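Local coordinates for glycosyl transferase (Staphylococcus aureus, PDB 5TZJ), which belongs to the family 2 glycosyl transferases and binds uridine-diphosphate-N-acetylglucosamine in a pocket, at residues A176-L187 against F221-I232. Sequence-based numbering, arbitrary orientation.
With UD1 (uridine-diphosphate-N-acetylglucosamine), chain C.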
ATOM      1  N   ALA A 176      -6.022   3.682   1.087  1.00 37.91           N
ATOM      2  CA  ALA A 176      -5.082   3.291   2.137  1.00 40.27           C
ATOM      3  C   ALA A 176      -5.446   1.962   2.803  1.00 37.27           C
ATOM      4  O   ALA A 176      -4.674   1.477   3.643  1.00 36.26           O
ATOM      5  CB  ALA A 176      -4.907   4.373   3.215  1.00 43.46           C
ATOM      6  N   GLU A 177      -6.555   1.331   2.409  1.00 35.09           N
ATOM      7  CA  GLU A 177      -6.942   0.014   2.922  1.00 36.37           C
ATOM      8  C   GLU A 177      -5.879  -1.044   2.603  1.00 33.20           C
ATOM      9  O   GLU A 177      -5.680  -1.995   3.371  1.00 36.39           O
ATOM     10  CB  GLU A 177      -8.354  -0.345   2.365  1.00 35.19           C
ATOM     11  CG  GLU A 177      -8.463  -1.002   0.955  1.00 39.25           C
ATOM     12  CD  GLU A 177      -7.763  -0.261  -0.244  1.00 46.62           C
ATOM     13  OE1 GLU A 177      -7.378  -0.946  -1.227  1.00 45.28           O
ATOM     14  OE2 GLU A 177      -7.589   0.979  -0.244  1.00 52.27           O
ATOM     15  N   ASP A 178      -5.126  -0.858   1.534  1.00 25.05           N
ATOM     16  CA  ASP A 178      -4.148  -1.884   1.181  1.00 22.97           C
ATOM     17  C   ASP A 178      -2.939  -1.819   2.098  1.00 25.10           C
ATOM     18  O   ASP A 178      -2.269  -2.828   2.318  1.00 25.99           O
ATOM     19  CB  ASP A 178      -3.734  -1.719  -0.285  1.00 27.62           C
ATOM     20  CG  ASP A 178      -3.424  -0.244  -0.666  1.00 34.98           C
ATOM     21  OD1 ASP A 178      -3.668   0.702   0.135  1.00 35.86           O
ATOM     22  OD2 ASP A 178      -2.946  -0.028  -1.792  1.00 40.14           O
ATOM     23  N   GLN A 179      -2.651  -0.649   2.664  1.00 22.51           N
ATOM     24  CA  GLN A 179      -1.379  -0.517   3.366  1.00 22.87           C
ATOM     25  C   GLN A 179      -1.329  -1.454   4.561  1.00 24.97           C
ATOM     26  O   GLN A 179      -0.307  -2.112   4.796  1.00 26.21           O
ATOM     27  CB  GLN A 179      -1.168   0.925   3.808  1.00 20.61           C
ATOM     28  CG  GLN A 179      -0.961   1.854   2.578  1.00 25.81           C
ATOM     29  CD  GLN A 179      -0.475   3.228   2.978  1.00 29.83           C
ATOM     30  OE1 GLN A 179       0.249   3.393   3.979  1.00 29.07           O
ATOM     31  NE2 GLN A 179      -0.840   4.223   2.189  1.00 33.82           N
ATOM     32  N   LEU A 180      -2.442  -1.553   5.301  1.00 22.18           N
ATOM     33  CA  LEU A 180      -2.475  -2.418   6.483  1.00 21.62           C
ATOM     34  C   LEU A 180      -2.435  -3.886   6.054  1.00 21.18           C
ATOM     35  O   LEU A 180      -1.692  -4.691   6.623  1.00 26.47           O
ATOM     36  CB  LEU A 180      -3.742  -2.101   7.302  1.00 24.49           C
ATOM     37  CG  LEU A 180      -4.067  -2.940   8.566  1.00 23.28           C
ATOM     38  CD1 LEU A 180      -2.882  -2.855   9.541  1.00 24.26           C
ATOM     39  CD2 LEU A 180      -5.404  -2.517   9.243  1.00 21.32           C
ATOM     40  N   PHE A 181      -3.212  -4.229   5.023  1.00 19.99           N
ATOM     41  CA  PHE A 181      -3.264  -5.593   4.508  1.00 20.00           C
ATOM     42  C   PHE A 181      -1.876  -6.092   4.130  1.00 22.13           C
ATOM     43  O   PHE A 181      -1.446  -7.169   4.556  1.00 26.66           O
ATOM     44  CB  PHE A 181      -4.188  -5.624   3.296  1.00 21.15           C
ATOM     45  CG  PHE A 181      -4.259  -7.001   2.600  1.00 21.18           C
ATOM     46  CD1 PHE A 181      -5.221  -7.934   3.013  1.00 23.93           C
ATOM     47  CD2 PHE A 181      -3.417  -7.317   1.559  1.00 21.74           C
ATOM     48  CE1 PHE A 181      -5.319  -9.200   2.398  1.00 26.53           C
ATOM     49  CE2 PHE A 181      -3.482  -8.617   0.919  1.00 22.53           C
ATOM     50  CZ  PHE A 181      -4.450  -9.544   1.344  1.00 25.84           C
ATOM     51  N   THR A 182      -1.155  -5.318   3.333  1.00 21.39           N
ATOM     52  CA  THR A 182       0.136  -5.792   2.863  1.00 21.52           C
ATOM     53  C   THR A 182       1.187  -5.724   3.970  1.00 21.36           C
ATOM     54  O   THR A 182       2.056  -6.588   4.032  1.00 21.15           O
ATOM     55  CB  THR A 182       0.562  -4.968   1.646  1.00 22.99           C
ATOM     56  OG1 THR A 182      -0.337  -5.262   0.552  1.00 26.57           O
ATOM     57  CG2 THR A 182       2.049  -5.287   1.251  1.00 21.47           C
ATOM     58  N   MET A 183       1.090  -4.751   4.886  1.00 21.20           N
ATOM     59  CA  MET A 183       2.042  -4.727   5.999  1.00 22.54           C
ATOM     60  C   MET A 183       1.861  -5.949   6.884  1.00 26.05           C
ATOM     61  O   MET A 183       2.852  -6.565   7.317  1.00 26.87           O
ATOM     62  CB  MET A 183       1.901  -3.432   6.833  1.00 24.39           C
ATOM     63  CG  MET A 183       2.651  -2.255   6.283  1.00 29.26           C
ATOM     64  SD  MET A 183       4.473  -2.443   6.227  1.00 36.00           S
ATOM     65  CE  MET A 183       4.803  -3.168   7.833  1.00 29.07           C
ATOM     66  N   LYS A 184       0.603  -6.317   7.160  1.00 23.88           N
ATOM     67  CA  LYS A 184       0.313  -7.566   7.863  1.00 24.09           C
ATOM     68  C   LYS A 184       0.895  -8.765   7.117  1.00 24.98           C
ATOM     69  O   LYS A 184       1.488  -9.665   7.729  1.00 27.59           O
ATOM     70  CB  LYS A 184      -1.209  -7.755   8.028  1.00 26.59           C
ATOM     71  CG  LYS A 184      -1.878  -6.960   9.170  1.00 28.46           C
ATOM     72  CD  LYS A 184      -3.430  -7.138   9.151  1.00 35.11           C
ATOM     73  CE  LYS A 184      -4.143  -6.375  10.297  1.00 36.20           C
ATOM     74  NZ  LYS A 184      -5.653  -6.450  10.275  1.00 33.44           N
ATOM     75  N   ALA A 185       0.705  -8.816   5.800  1.00 23.63           N
ATOM     76  CA  ALA A 185       1.225  -9.967   5.054  1.00 25.49           C
ATOM     77  C   ALA A 185       2.749  -9.979   5.109  1.00 27.41           C
ATOM     78  O   ALA A 185       3.364 -11.039   5.265  1.00 31.29           O
ATOM     79  CB  ALA A 185       0.753  -9.931   3.598  1.00 22.56           C
ATOM     80  N   TYR A 186       3.376  -8.801   5.005  1.00 23.38           N
ATOM     81  CA  TYR A 186       4.837  -8.750   5.138  1.00 25.81           C
ATOM     82  C   TYR A 186       5.275  -9.238   6.512  1.00 31.60           C
ATOM     83  O   TYR A 186       6.219 -10.040   6.639  1.00 35.14           O
ATOM     84  CB  TYR A 186       5.342  -7.327   4.920  1.00 28.88           C
ATOM     85  CG  TYR A 186       5.385  -6.786   3.494  1.00 27.09           C
ATOM     86  CD1 TYR A 186       5.436  -7.616   2.408  1.00 24.02           C
ATOM     87  CD2 TYR A 186       5.421  -5.401   3.270  1.00 26.88           C
ATOM     88  CE1 TYR A 186       5.515  -7.069   1.088  1.00 30.52           C
ATOM     89  CE2 TYR A 186       5.528  -4.847   1.999  1.00 24.63           C
ATOM     90  CZ  TYR A 186       5.569  -5.692   0.903  1.00 27.87           C
ATOM     91  OH  TYR A 186       5.639  -5.122  -0.351  1.00 23.61           O
ATOM     92  N   LEU A 187       4.624  -8.735   7.565  1.00 27.45           N
ATOM     93  CA  LEU A 187       5.040  -9.055   8.930  1.00 30.49           C
ATOM     94  C   LEU A 187       4.906 -10.557   9.259  1.00 33.79           C
ATOM     95  O   LEU A 187       5.647 -11.076  10.100  1.00 34.68           O
ATOM     96  CB  LEU A 187       4.237  -8.202   9.914  1.00 26.19           C
ATOM     97  CG  LEU A 187       4.612  -6.702  10.048  1.00 26.64           C
ATOM     98  CD1 LEU A 187       3.538  -5.917  10.805  1.00 25.87           C
ATOM     99  CD2 LEU A 187       6.008  -6.473  10.708  1.00 27.59           C
ATOM    100  N   PHE A 221      -8.189   8.109   7.424  1.00 26.24           N
ATOM    101  CA  PHE A 221      -6.867   7.835   6.883  1.00 24.83           C
ATOM    102  C   PHE A 221      -5.881   7.501   7.987  1.00 24.31           C
ATOM    103  O   PHE A 221      -5.146   6.507   7.900  1.00 17.18           O
ATOM    104  CB  PHE A 221      -6.356   9.043   6.080  1.00 27.32           C
ATOM    105  CG  PHE A 221      -4.958   8.872   5.565  1.00 27.53           C
ATOM    106  CD1 PHE A 221      -4.705   7.998   4.514  1.00 28.04           C
ATOM    107  CD2 PHE A 221      -3.892   9.569   6.136  1.00 23.33           C
ATOM    108  CE1 PHE A 221      -3.403   7.814   4.015  1.00 24.29           C
ATOM    109  CE2 PHE A 221      -2.601   9.411   5.642  1.00 24.96           C
ATOM    110  CZ  PHE A 221      -2.353   8.520   4.571  1.00 27.88           C
ATOM    111  N   TYR A 222      -5.827   8.345   9.033  1.00 14.78           N
ATOM    112  CA  TYR A 222      -4.792   8.187  10.046  1.00 14.19           C
ATOM    113  C   TYR A 222      -5.130   7.103  11.051  1.00 18.49           C
ATOM    114  O   TYR A 222      -4.232   6.627  11.741  1.00 18.97           O
ATOM    115  CB  TYR A 222      -4.563   9.530  10.791  1.00 17.22           C
ATOM    116  CG  TYR A 222      -3.785  10.537   9.945  1.00 19.01           C
ATOM    117  CD1 TYR A 222      -2.447  10.307   9.607  1.00 15.16           C
ATOM    118  CD2 TYR A 222      -4.401  11.692   9.452  1.00 17.78           C
ATOM    119  CE1 TYR A 222      -1.749  11.209   8.795  1.00 14.94           C
ATOM    120  CE2 TYR A 222      -3.671  12.617   8.650  1.00 19.85           C
ATOM    121  CZ  TYR A 222      -2.339  12.355   8.361  1.00 18.94           C
ATOM    122  OH  TYR A 222      -1.578  13.190   7.530  1.00 20.39           O
ATOM    123  N   GLU A 223      -6.395   6.647  11.108  1.00 19.99           N
ATOM    124  CA  GLU A 223      -6.680   5.431  11.860  1.00 19.57           C
ATOM    125  C   GLU A 223      -6.004   4.225  11.210  1.00 20.33           C
ATOM    126  O   GLU A 223      -5.532   3.320  11.902  1.00 18.80           O
ATOM    127  CB  GLU A 223      -8.213   5.198  11.945  1.00 20.43           C
ATOM    128  CG  GLU A 223      -8.606   3.796  12.455  1.00 19.88           C
ATOM    129  CD  GLU A 223      -8.274   3.607  13.928  1.00 28.63           C
ATOM    130  OE1 GLU A 223      -8.396   2.479  14.442  1.00 33.67           O
ATOM    131  OE2 GLU A 223      -7.866   4.594  14.597  1.00 32.58           O
ATOM    132  N   VAL A 224      -5.988   4.154   9.879  1.00 19.21           N
ATOM    133  CA  VAL A 224      -5.249   3.032   9.257  1.00 18.95           C
ATOM    134  C   VAL A 224      -3.751   3.149   9.568  1.00 19.75           C
ATOM    135  O   VAL A 224      -3.052   2.137   9.747  1.00 21.80           O
ATOM    136  CB  VAL A 224      -5.465   3.018   7.736  1.00 19.71           C
ATOM    137  CG1 VAL A 224      -4.575   1.929   7.047  1.00 21.87           C
ATOM    138  CG2 VAL A 224      -7.001   2.917   7.354  1.00 21.42           C
ATOM    139  N   MET A 225      -3.238   4.377   9.645  1.00 17.31           N
ATOM    140  CA  MET A 225      -1.802   4.523   9.970  1.00 16.91           C
ATOM    141  C   MET A 225      -1.511   4.043  11.401  1.00 17.29           C
ATOM    142  O   MET A 225      -0.540   3.300  11.634  1.00 20.49           O
ATOM    143  CB  MET A 225      -1.351   5.978   9.766  1.00 18.78           C
ATOM    144  CG  MET A 225      -1.498   6.510   8.312  1.00 19.62           C
ATOM    145  SD  MET A 225      -0.709   5.483   7.064  1.00 22.01           S
ATOM    146  CE  MET A 225      -2.156   4.733   6.247  1.00 26.51           C
ATOM    147  N   ARG A 226      -2.353   4.449  12.365  1.00 18.49           N
ATOM    148  CA  ARG A 226      -2.252   3.955  13.738  1.00 17.32           C
ATOM    149  C   ARG A 226      -2.310   2.426  13.799  1.00 18.41           C
ATOM    150  O   ARG A 226      -1.528   1.792  14.518  1.00 20.20           O
ATOM    151  CB  ARG A 226      -3.375   4.576  14.584  1.00 19.80           C
ATOM    152  CG  ARG A 226      -3.267   4.272  16.072  1.00 22.23           C
ATOM    153  CD  ARG A 226      -4.510   4.736  16.822  1.00 27.39           C
ATOM    154  NE  ARG A 226      -5.660   3.892  16.468  1.00 26.18           N
ATOM    155  CZ  ARG A 226      -5.843   2.634  16.893  1.00 27.93           C
ATOM    156  NH1 ARG A 226      -4.966   2.089  17.736  1.00 21.87           N
ATOM    157  NH2 ARG A 226      -6.947   1.943  16.511  1.00 28.55           N
ATOM    158  N   LEU A 227      -3.289   1.809  13.117  1.00 18.99           N
ATOM    159  CA  LEU A 227      -3.352   0.347  13.125  1.00 17.49           C
ATOM    160  C   LEU A 227      -2.052  -0.268  12.624  1.00 18.44           C
ATOM    161  O   LEU A 227      -1.630  -1.321  13.110  1.00 22.46           O
ATOM    162  CB  LEU A 227      -4.541  -0.170  12.275  1.00 20.44           C
ATOM    163  CG  LEU A 227      -5.926   0.154  12.839  1.00 22.09           C
ATOM    164  CD1 LEU A 227      -7.060  -0.071  11.835  1.00 23.70           C
ATOM    165  CD2 LEU A 227      -6.174  -0.733  14.060  1.00 25.77           C
ATOM    166  N   ILE A 228      -1.419   0.351  11.624  1.00 18.41           N
ATOM    167  CA  ILE A 228      -0.142  -0.157  11.122  1.00 17.79           C
ATOM    168  C   ILE A 228       0.929  -0.069  12.189  1.00 16.23           C
ATOM    169  O   ILE A 228       1.701  -1.007  12.380  1.00 19.58           O
ATOM    170  CB  ILE A 228       0.279   0.581   9.836  1.00 22.33           C
ATOM    171  CG1 ILE A 228      -0.585   0.102   8.665  1.00 21.59           C
ATOM    172  CG2 ILE A 228       1.725   0.211   9.415  1.00 16.69           C
ATOM    173  CD1 ILE A 228      -0.464   1.066   7.457  1.00 25.92           C
ATOM    174  N   ALA A 229       0.987   1.054  12.908  1.00 22.03           N
ATOM    175  CA  ALA A 229       1.974   1.185  13.967  1.00 23.18           C
ATOM    176  C   ALA A 229       1.707   0.155  15.062  1.00 24.62           C
ATOM    177  O   ALA A 229       2.640  -0.462  15.572  1.00 23.56           O
ATOM    178  CB  ALA A 229       1.949   2.633  14.537  1.00 22.42           C
ATOM    179  N   VAL A 230       0.430  -0.061  15.420  1.00 20.59           N
ATOM    180  CA  VAL A 230       0.113  -1.095  16.408  1.00 22.51           C
ATOM    181  C   VAL A 230       0.528  -2.472  15.894  1.00 22.18           C
ATOM    182  O   VAL A 230       1.160  -3.262  16.609  1.00 21.40           O
ATOM    183  CB  VAL A 230      -1.390  -1.037  16.749  1.00 25.23           C
ATOM    184  CG1 VAL A 230      -1.800  -2.261  17.587  1.00 25.86           C
ATOM    185  CG2 VAL A 230      -1.655   0.289  17.490  1.00 23.98           C
ATOM    186  N   GLU A 231       0.210  -2.758  14.632  1.00 20.67           N
ATOM    187  CA  GLU A 231       0.541  -4.053  14.050  1.00 25.08           C
ATOM    188  C   GLU A 231       2.038  -4.334  14.135  1.00 25.83           C
ATOM    189  O   GLU A 231       2.447  -5.419  14.574  1.00 24.30           O
ATOM    190  CB  GLU A 231       0.061  -4.111  12.594  1.00 23.80           C
ATOM    191  CG  GLU A 231       0.034  -5.493  12.060  1.00 27.15           C
ATOM    192  CD  GLU A 231      -1.102  -6.329  12.715  1.00 33.13           C
ATOM    193  OE1 GLU A 231      -0.881  -7.503  12.953  1.00 34.86           O
ATOM    194  OE2 GLU A 231      -2.208  -5.795  13.011  1.00 36.65           O
ATOM    195  N   ILE A 232       2.867  -3.372  13.715  1.00 24.93           N
ATOM    196  CA  ILE A 232       4.321  -3.586  13.730  1.00 25.21           C
ATOM    197  C   ILE A 232       4.804  -3.851  15.150  1.00 21.57           C
ATOM    198  O   ILE A 232       5.541  -4.804  15.411  1.00 23.51           O
ATOM    199  CB  ILE A 232       5.054  -2.381  13.112  1.00 24.28           C
ATOM    200  CG1 ILE A 232       4.804  -2.294  11.585  1.00 22.24           C
ATOM    201  CG2 ILE A 232       6.591  -2.395  13.459  1.00 24.06           C
ATOM    202  CD1 ILE A 232       5.027  -0.887  10.986  1.00 22.63           C
TER
HETATM  203  C1' UD1 C 401      -4.831   2.132  -6.342  1.00 53.83           C
HETATM  204  C2' UD1 C 401      -4.292   0.750  -5.993  1.00 53.20           C
HETATM  205  C3' UD1 C 401      -5.477  -0.101  -5.681  1.00 49.49           C
HETATM  206  C4' UD1 C 401      -6.001   0.371  -4.370  1.00 45.50           C
HETATM  207  C5' UD1 C 401      -6.633   1.746  -4.596  1.00 47.92           C
HETATM  208  C6' UD1 C 401      -7.156   2.308  -3.306  1.00 46.01           C
HETATM  209  C7' UD1 C 401      -2.071   0.456  -7.126  1.00 51.57           C
HETATM  210  C8' UD1 C 401      -1.447   1.302  -6.030  1.00 52.02           C
HETATM  211  N2' UD1 C 401      -3.489   0.196  -7.118  1.00 51.45           N
HETATM  212  O1' UD1 C 401      -5.559   1.981  -7.504  1.00 51.77           O
HETATM  213  O3' UD1 C 401      -5.159  -1.522  -5.694  1.00 47.84           O
HETATM  214  O4' UD1 C 401      -6.942  -0.554  -3.863  1.00 46.38           O
HETATM  215  O5' UD1 C 401      -5.633   2.681  -5.180  1.00 53.01           O
HETATM  216  O6' UD1 C 401      -6.214   2.098  -2.282  1.00 43.70           O
HETATM  217  O7' UD1 C 401      -1.420   0.021  -8.006  1.00 53.41           O
HETATM  218  N1  UD1 C 401     -13.536  -0.757  -6.705  1.00 32.82           N
HETATM  219  C2  UD1 C 401     -14.603  -1.499  -5.975  1.00 30.65           C
HETATM  220  N3  UD1 C 401     -15.672  -0.761  -5.232  1.00 27.32           N
HETATM  221  C4  UD1 C 401     -15.639   0.698  -5.226  1.00 31.60           C
HETATM  222  C5  UD1 C 401     -14.548   1.440  -5.939  1.00 33.91           C
HETATM  223  C6  UD1 C 401     -13.498   0.695  -6.673  1.00 35.71           C
HETATM  224  O2  UD1 C 401     -14.606  -2.671  -5.994  1.00 30.50           O
HETATM  225  O4  UD1 C 401     -16.487   1.286  -4.638  1.00 28.67           O
HETATM  226  C1B UD1 C 401     -12.495  -1.509  -7.359  1.00 34.79           C
HETATM  227  C2B UD1 C 401     -12.117  -0.990  -8.853  1.00 33.95           C
HETATM  228  O2' UD1 C 401     -13.090  -1.554  -9.818  1.00 31.68           O
HETATM  229  C3B UD1 C 401     -10.858  -1.393  -9.027  1.00 30.75           C
HETATM  230  C4B UD1 C 401     -10.218  -1.400  -7.624  1.00 34.18           C
HETATM  231  O4B UD1 C 401     -11.392  -1.359  -6.628  1.00 33.51           O
HETATM  232  O3B UD1 C 401     -10.794  -2.821  -9.505  1.00 30.57           O
HETATM  233  C5B UD1 C 401      -9.383  -0.279  -7.341  1.00 36.94           C
HETATM  234  O5B UD1 C 401     -10.122   0.905  -7.468  1.00 36.07           O
HETATM  235  PA  UD1 C 401      -9.470   2.075  -8.431  1.00 42.78           P
HETATM  236  O1A UD1 C 401     -10.494   3.143  -8.717  1.00 41.20           O
HETATM  237  O2A UD1 C 401      -8.936   1.453  -9.709  1.00 42.52           O
HETATM  238  O3A UD1 C 401      -8.196   2.652  -7.524  1.00 48.33           O
HETATM  239  PB  UD1 C 401      -6.681   3.072  -8.040  1.00 48.63           P
HETATM  240  O1B UD1 C 401      -6.546   3.155  -9.544  1.00 48.78           O
HETATM  241  O2B UD1 C 401      -6.565   4.466  -7.444  1.00 47.96           O
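A176 meets F221 at one end of the contact, and the next residue, E177, has its OE1 gripped twice: it accepts a hydrogen bond from O4' of UD1 at 2.7 Å and forms a salt bridge with R75. The other carboxylate oxygen, OE2, accepts a hydrogen bond from O6', also at 2.7 Å, so the carboxylate holds two hydroxyls of the same sugar. E177 leaves the backbone away from helix 221-232, with CG between backbone N and carbonyl carbon (chi1 85°), and the bend at chi2 brings its carboxylate to the ligand. A176 CB lies 3.8 Å from CE1 of the F221 ring, approached obliquely, while the A176 carbonyl oxygen abuts the V224 CG1 methyl and accepts the backbone N-H of Q179. In the GT-A-type fold expected of family 2 glycosyl transferases, A176, E177 and D178 belong to the ligand pocket, while the helix that follows packs nearly parallel (10°) against a helix of the TarS linker region. The segment axes come within 9.3 Å, and no hydrogen bond crosses between them. L180 lies at the middle of the seam. Its CG stands opposite the backbone N (chi1 176°), which carries CD1 to within 3.8 Å of I228 CG1 and CD2 onto L227. I228 also reaches back with CD1, 3.7 Å from Q179 CB, and touches F249 of helix 239-256, so a third helix joins the packing. Further along, M183 bends its thioether to bring CE against I232. K184 and E231 cross at about a right angle, K184 CE lying 3.4 Å from E231 OE2; NZ is 4.4 Å from E231 OE2, beyond a salt bridge, so any attraction is probably long-range. Beside them L187 CD1 touches both E231 CG and I232 CA.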